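Local structure of restriction endonuclease Hpy99I (Helicobacter pylori, 3GOX) at residues G70-C78 and N86-D96. The protein binds its pseudopalindromic target DNA and cleaves it as a type II restriction endonuclease of the beta-beta-alpha-metal class. Sequence-based numbering, arbitrary orientation. Where two conformers were deposited one is given.
With ZN (zinc ion), chain E; nucleotides of chain C; nucleotides of chain D.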
loop_
_atom_site.group_PDB
_atom_site.type_symbol
_atom_site.label_atom_id
_atom_site.label_comp_id
_atom_site.label_asym_id
_atom_site.label_seq_id
_atom_site.Cartn_x
_atom_site.Cartn_y
_atom_site.Cartn_z
ATOM N N GLY A 70 21.040 6.567 -3.382
ATOM C CA GLY A 70 19.982 5.641 -3.000
ATOM C C GLY A 70 20.521 4.260 -2.729
ATOM O O GLY A 70 21.686 4.092 -2.357
ATOM N N LYS A 71 19.685 3.258 -2.939
ATOM C CA LYS A 71 20.074 1.886 -2.681
ATOM C C LYS A 71 21.379 1.536 -3.404
ATOM O O LYS A 71 21.499 1.714 -4.606
ATOM C CB LYS A 71 18.964 0.935 -3.123
ATOM C CG LYS A 71 19.303 -0.532 -2.882
ATOM C CD LYS A 71 18.162 -1.474 -3.257
ATOM C CE LYS A 71 17.264 -1.723 -2.065
ATOM N NZ LYS A 71 16.203 -2.720 -2.372
ATOM N N GLY A 72 22.342 1.041 -2.641
ATOM C CA GLY A 72 23.629 0.626 -3.186
ATOM C C GLY A 72 24.719 1.674 -3.037
ATOM O O GLY A 72 25.871 1.438 -3.430
ATOM N N TYR A 73 24.351 2.830 -2.477
ATOM C CA TYR A 73 25.245 3.998 -2.366
ATOM C C TYR A 73 25.277 4.563 -0.945
ATOM O O TYR A 73 24.459 4.188 -0.110
ATOM C CB TYR A 73 24.876 5.080 -3.407
ATOM C CG TYR A 73 24.919 4.542 -4.821
ATOM C CD1 TYR A 73 26.103 4.500 -5.526
ATOM C CD2 TYR A 73 23.783 4.019 -5.429
ATOM C CE1 TYR A 73 26.170 3.970 -6.809
ATOM C CE2 TYR A 73 23.839 3.487 -6.715
ATOM C CZ TYR A 73 25.039 3.456 -7.396
ATOM O OH TYR A 73 25.147 2.938 -8.678
ATOM N N ASP A 74 26.243 5.450 -0.705
ATOM C CA ASP A 74 26.517 6.036 0.620
ATOM C C ASP A 74 25.488 7.074 1.043
ATOM O O ASP A 74 25.284 7.287 2.249
ATOM C CB ASP A 74 27.897 6.729 0.627
ATOM C CG ASP A 74 29.069 5.773 0.873
ATOM O OD1 ASP A 74 28.886 4.541 0.912
ATOM O OD2 ASP A 74 30.200 6.281 1.016
ATOM N N LYS A 75 24.866 7.728 0.056
ATOM C CA LYS A 75 23.953 8.847 0.291
ATOM C C LYS A 75 22.679 8.637 -0.498
ATOM O O LYS A 75 22.656 7.901 -1.478
ATOM C CB LYS A 75 24.586 10.179 -0.116
ATOM C CG LYS A 75 25.889 10.494 0.621
ATOM C CD LYS A 75 26.571 11.737 0.071
ATOM C CE LYS A 75 27.838 12.085 0.849
ATOM N NZ LYS A 75 28.533 13.285 0.313
ATOM N N LYS A 76 21.623 9.300 -0.048
ATOM C CA LYS A 76 20.280 9.129 -0.580
ATOM C C LYS A 76 19.572 10.477 -0.503
ATOM O O LYS A 76 19.782 11.242 0.461
ATOM C CB LYS A 76 19.520 8.042 0.202
ATOM C CG LYS A 76 18.087 7.764 -0.245
ATOM C CD LYS A 76 17.428 6.642 0.567
ATOM C CE LYS A 76 16.150 6.238 -0.053
ATOM N NZ LYS A 76 15.481 5.156 0.713
ATOM N N ILE A 77 18.756 10.772 -1.513
ATOM C CA ILE A 77 17.967 12.005 -1.565
ATOM C C ILE A 77 16.587 11.726 -0.951
ATOM O O ILE A 77 15.877 10.822 -1.407
ATOM C CB ILE A 77 17.787 12.500 -2.992
ATOM C CG1 ILE A 77 19.136 12.695 -3.688
ATOM C CG2 ILE A 77 16.975 13.808 -3.001
ATOM C CD1 ILE A 77 19.023 12.924 -5.219
ATOM N N CYS A 78 16.196 12.486 0.079
ATOM C CA CYS A 78 14.901 12.302 0.735
ATOM C C CYS A 78 13.760 12.714 -0.201
ATOM O O CYS A 78 13.869 13.718 -0.893
ATOM C CB CYS A 78 14.841 13.103 2.025
ATOM S SG CYS A 78 13.218 13.088 2.829
ATOM N N ASN A 86 23.310 11.022 4.301
ATOM C CA ASN A 86 23.901 9.694 4.403
ATOM C C ASN A 86 22.811 8.639 4.546
ATOM O O ASN A 86 21.729 8.916 5.091
ATOM C CB ASN A 86 24.853 9.604 5.592
ATOM C CG ASN A 86 26.107 10.439 5.408
ATOM O OD1 ASN A 86 26.551 10.694 4.282
ATOM N ND2 ASN A 86 26.693 10.864 6.520
ATOM N N THR A 87 23.103 7.425 4.068
ATOM C CA THR A 87 22.161 6.292 4.152
ATOM C C THR A 87 21.604 6.074 5.549
ATOM O O THR A 87 20.419 5.765 5.691
ATOM C CB THR A 87 22.822 4.986 3.682
ATOM O OG1 THR A 87 23.263 5.155 2.333
ATOM C CG2 THR A 87 21.859 3.819 3.737
ATOM N N ASP A 88 22.445 6.264 6.568
ATOM C CA ASP A 88 21.982 6.084 7.953
ATOM C C ASP A 88 21.005 7.162 8.445
ATOM O O ASP A 88 20.484 7.030 9.554
ATOM C CB ASP A 88 23.150 5.878 8.941
ATOM C CG ASP A 88 23.953 7.139 9.231
ATOM O OD1 ASP A 88 23.676 8.236 8.701
ATOM O OD2 ASP A 88 24.922 7.027 10.025
ATOM N N GLY A 89 20.743 8.193 7.626
ATOM C CA GLY A 89 19.698 9.186 7.898
ATOM C C GLY A 89 18.294 8.702 7.546
ATOM O O GLY A 89 17.333 9.459 7.682
ATOM N N PHE A 90 18.191 7.455 7.070
ATOM C CA PHE A 90 16.934 6.814 6.676
ATOM C C PHE A 90 16.831 5.476 7.398
ATOM O O PHE A 90 17.837 4.797 7.562
ATOM C CB PHE A 90 16.914 6.549 5.173
ATOM C CG PHE A 90 17.075 7.790 4.326
ATOM C CD1 PHE A 90 15.977 8.377 3.741
ATOM C CD2 PHE A 90 18.321 8.360 4.109
ATOM C CE1 PHE A 90 16.114 9.506 2.950
ATOM C CE2 PHE A 90 18.449 9.483 3.326
ATOM C CZ PHE A 90 17.365 10.053 2.758
ATOM N N GLU A 91 15.622 5.122 7.809
ATOM C CA GLU A 91 15.344 3.910 8.572
ATOM C C GLU A 91 15.214 2.696 7.654
ATOM O O GLU A 91 14.456 2.734 6.662
ATOM C CB GLU A 91 14.044 4.121 9.345
ATOM C CG GLU A 91 13.641 3.021 10.290
ATOM C CD GLU A 91 12.364 3.364 11.017
ATOM O OE1 GLU A 91 11.288 3.369 10.386
ATOM O OE2 GLU A 91 12.433 3.605 12.248
ATOM N N ILE A 92 15.916 1.609 7.996
ATOM C CA ILE A 92 15.750 0.329 7.304
ATOM C C ILE A 92 14.296 -0.145 7.481
ATOM O O ILE A 92 13.750 -0.101 8.589
ATOM C CB ILE A 92 16.758 -0.747 7.791
ATOM C CG1 ILE A 92 18.148 -0.435 7.235
ATOM C CG2 ILE A 92 16.346 -2.127 7.318
ATOM C CD1 ILE A 92 19.258 -1.324 7.778
ATOM N N ASN A 93 13.681 -0.594 6.389
ATOM C CA ASN A 93 12.256 -0.913 6.368
ATOM C C ASN A 93 11.871 -2.258 5.726
ATOM O O ASN A 93 10.826 -2.813 6.060
ATOM C CB ASN A 93 11.513 0.219 5.651
ATOM C CG ASN A 93 10.024 0.067 5.701
ATOM O OD1 ASN A 93 9.384 -0.187 4.682
ATOM N ND2 ASN A 93 9.445 0.257 6.895
ATOM N N GLN A 94 12.675 -2.768 4.803
ATOM C CA GLN A 94 12.341 -4.008 4.098
ATOM C C GLN A 94 13.632 -4.664 3.570
ATOM O O GLN A 94 14.736 -4.144 3.764
ATOM C CB GLN A 94 11.338 -3.744 2.950
ATOM C CG GLN A 94 9.883 -4.106 3.258
ATOM C CD GLN A 94 9.658 -5.620 3.391
ATOM O OE1 GLN A 94 10.598 -6.418 3.331
ATOM N NE2 GLN A 94 8.396 -6.023 3.572
ATOM N N THR A 95 13.463 -5.813 2.924
ATOM C CA THR A 95 14.545 -6.582 2.323
ATOM C C THR A 95 14.061 -7.018 0.947
ATOM O O THR A 95 12.920 -7.489 0.828
ATOM C CB THR A 95 14.859 -7.857 3.146
ATOM O OG1 THR A 95 15.000 -7.531 4.535
ATOM C CG2 THR A 95 16.128 -8.524 2.648
ATOM N N ASP A 96 14.895 -6.864 -0.084
ATOM C CA ASP A 96 14.523 -7.301 -1.436
ATOM C C ASP A 96 14.898 -8.775 -1.668
ATOM O O ASP A 96 15.484 -9.413 -0.791
ATOM C CB ASP A 96 15.102 -6.374 -2.527
ATOM C CG ASP A 96 16.623 -6.386 -2.596
ATOM O OD1 ASP A 96 17.269 -7.397 -2.232
ATOM O OD2 ASP A 96 17.171 -5.350 -3.031
HETATM ZN ZN ZN E . 13.700 14.557 4.556
ATOM P P DT C 2 15.536 -7.812 9.311
ATOM O OP1 DT C 2 16.230 -9.082 8.968
ATOM O OP2 DT C 2 15.664 -6.641 8.407
ATOM O "O5'" DT C 2 13.987 -8.132 9.496
ATOM C "C5'" DT C 2 13.557 -9.198 10.341
ATOM C "C4'" DT C 2 12.083 -9.065 10.645
ATOM O "O4'" DT C 2 11.819 -7.805 11.293
ATOM C "C3'" DT C 2 11.152 -9.060 9.439
ATOM O "O3'" DT C 2 10.938 -10.400 8.979
ATOM C "C2'" DT C 2 9.904 -8.441 10.034
ATOM C "C1'" DT C 2 10.486 -7.396 10.990
ATOM N N1 DT C 2 10.545 -6.034 10.434
ATOM C C2 DT C 2 9.377 -5.309 10.390
ATOM O O2 DT C 2 8.305 -5.751 10.776
ATOM N N3 DT C 2 9.507 -4.044 9.875
ATOM C C4 DT C 2 10.660 -3.448 9.406
ATOM O O4 DT C 2 10.622 -2.302 8.978
ATOM C C5 DT C 2 11.848 -4.271 9.471
ATOM C C7 DT C 2 13.147 -3.714 8.978
ATOM C C6 DT C 2 11.731 -5.505 9.976
ATOM P P DC C 3 10.164 -10.660 7.595
ATOM O OP1 DC C 3 9.953 -12.126 7.480
ATOM O OP2 DC C 3 10.861 -9.930 6.504
ATOM O "O5'" DC C 3 8.744 -9.980 7.817
ATOM C "C5'" DC C 3 7.792 -10.531 8.727
ATOM C "C4'" DC C 3 6.466 -9.833 8.552
ATOM O "O4'" DC C 3 6.577 -8.441 8.912
ATOM C "C3'" DC C 3 5.988 -9.817 7.108
ATOM O "O3'" DC C 3 5.329 -11.056 6.831
ATOM C "C2'" DC C 3 5.047 -8.627 7.088
ATOM C "C1'" DC C 3 5.627 -7.692 8.160
ATOM N N1 DC C 3 6.305 -6.481 7.667
ATOM C C2 DC C 3 5.565 -5.305 7.521
ATOM O O2 DC C 3 4.349 -5.332 7.747
ATOM N N3 DC C 3 6.194 -4.169 7.139
ATOM C C4 DC C 3 7.506 -4.184 6.892
ATOM N N4 DC C 3 8.092 -3.033 6.558
ATOM C C5 DC C 3 8.277 -5.376 6.993
ATOM C C6 DC C 3 7.642 -6.493 7.378
ATOM P P DG D 4 12.909 -2.334 -4.181
ATOM O OP1 DG D 4 14.303 -1.820 -4.124
ATOM O OP2 DG D 4 12.498 -3.443 -3.279
ATOM O "O5'" DG D 4 11.936 -1.093 -3.952
ATOM C "C5'" DG D 4 11.857 -0.056 -4.928
ATOM C "C4'" DG D 4 10.689 0.867 -4.655
ATOM O "O4'" DG D 4 9.453 0.112 -4.674
ATOM C "C3'" DG D 4 10.689 1.591 -3.312
ATOM O "O3'" DG D 4 9.917 2.789 -3.455
ATOM C "C2'" DG D 4 9.969 0.595 -2.419
ATOM C "C1'" DG D 4 8.893 0.065 -3.359
ATOM N N9 DG D 4 8.462 -1.308 -3.111
ATOM C C8 DG D 4 9.260 -2.404 -2.885
ATOM N N7 DG D 4 8.584 -3.515 -2.762
ATOM C C5 DG D 4 7.257 -3.127 -2.903
ATOM C C6 DG D 4 6.059 -3.899 -2.881
ATOM O O6 DG D 4 5.930 -5.124 -2.757
ATOM N N1 DG D 4 4.933 -3.099 -3.041
ATOM C C2 DG D 4 4.949 -1.736 -3.217
ATOM N N2 DG D 4 3.755 -1.139 -3.346
ATOM N N3 DG D 4 6.056 -1.009 -3.260
ATOM C C4 DG D 4 7.163 -1.766 -3.097
HETATM O O HOH W 1 21.257 4.887 0.454
#
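K76 reaches across the flat of the F90 ring, packing the strand 75-77 of a Cys4 zinc-binding unit, within the His-Me finger beta4-alpha2 region, against the residues leading to the DNA-contacting strand 92-95. Followed outward, K76 CB meets F90 CE2 at 3.6 Å, CG passes over CZ, and CD arrives above the ring centre, 3.8 Å from the centroid and 4° off the normal, a CH-pi contact by both measures. With CG anti to the backbone N (chi1 180°) and the chain extended beyond it, NZ is carried past the ring to hydrogen bonds with T103 OG1 and R104 O. At the ring edge, C78 CA approaches CE1 at 3.8 Å; the same cysteine binds zinc through SG at 2.3 Å, alongside C81, C107 and C110, which ties the aromatic packing to the metal site.

Next to this packing, K75 and N86 form an antiparallel non-hydrogen-bonded pair. Just beyond it T87 N donates to D74 O (2.8 Å, 157° at the hydrogen), joining the start of the 3-10 segment 87-89 to D74, the residue just after the type II turn G70-Y73. From that turn K71 stretches to the DNA: a bend at chi3 directs NZ to D96 OD2, a salt bridge met on the anti side of the carboxylate and tilted out of its plane, and to OP1 of DG4 of chain D, 2.7 Å from NZ.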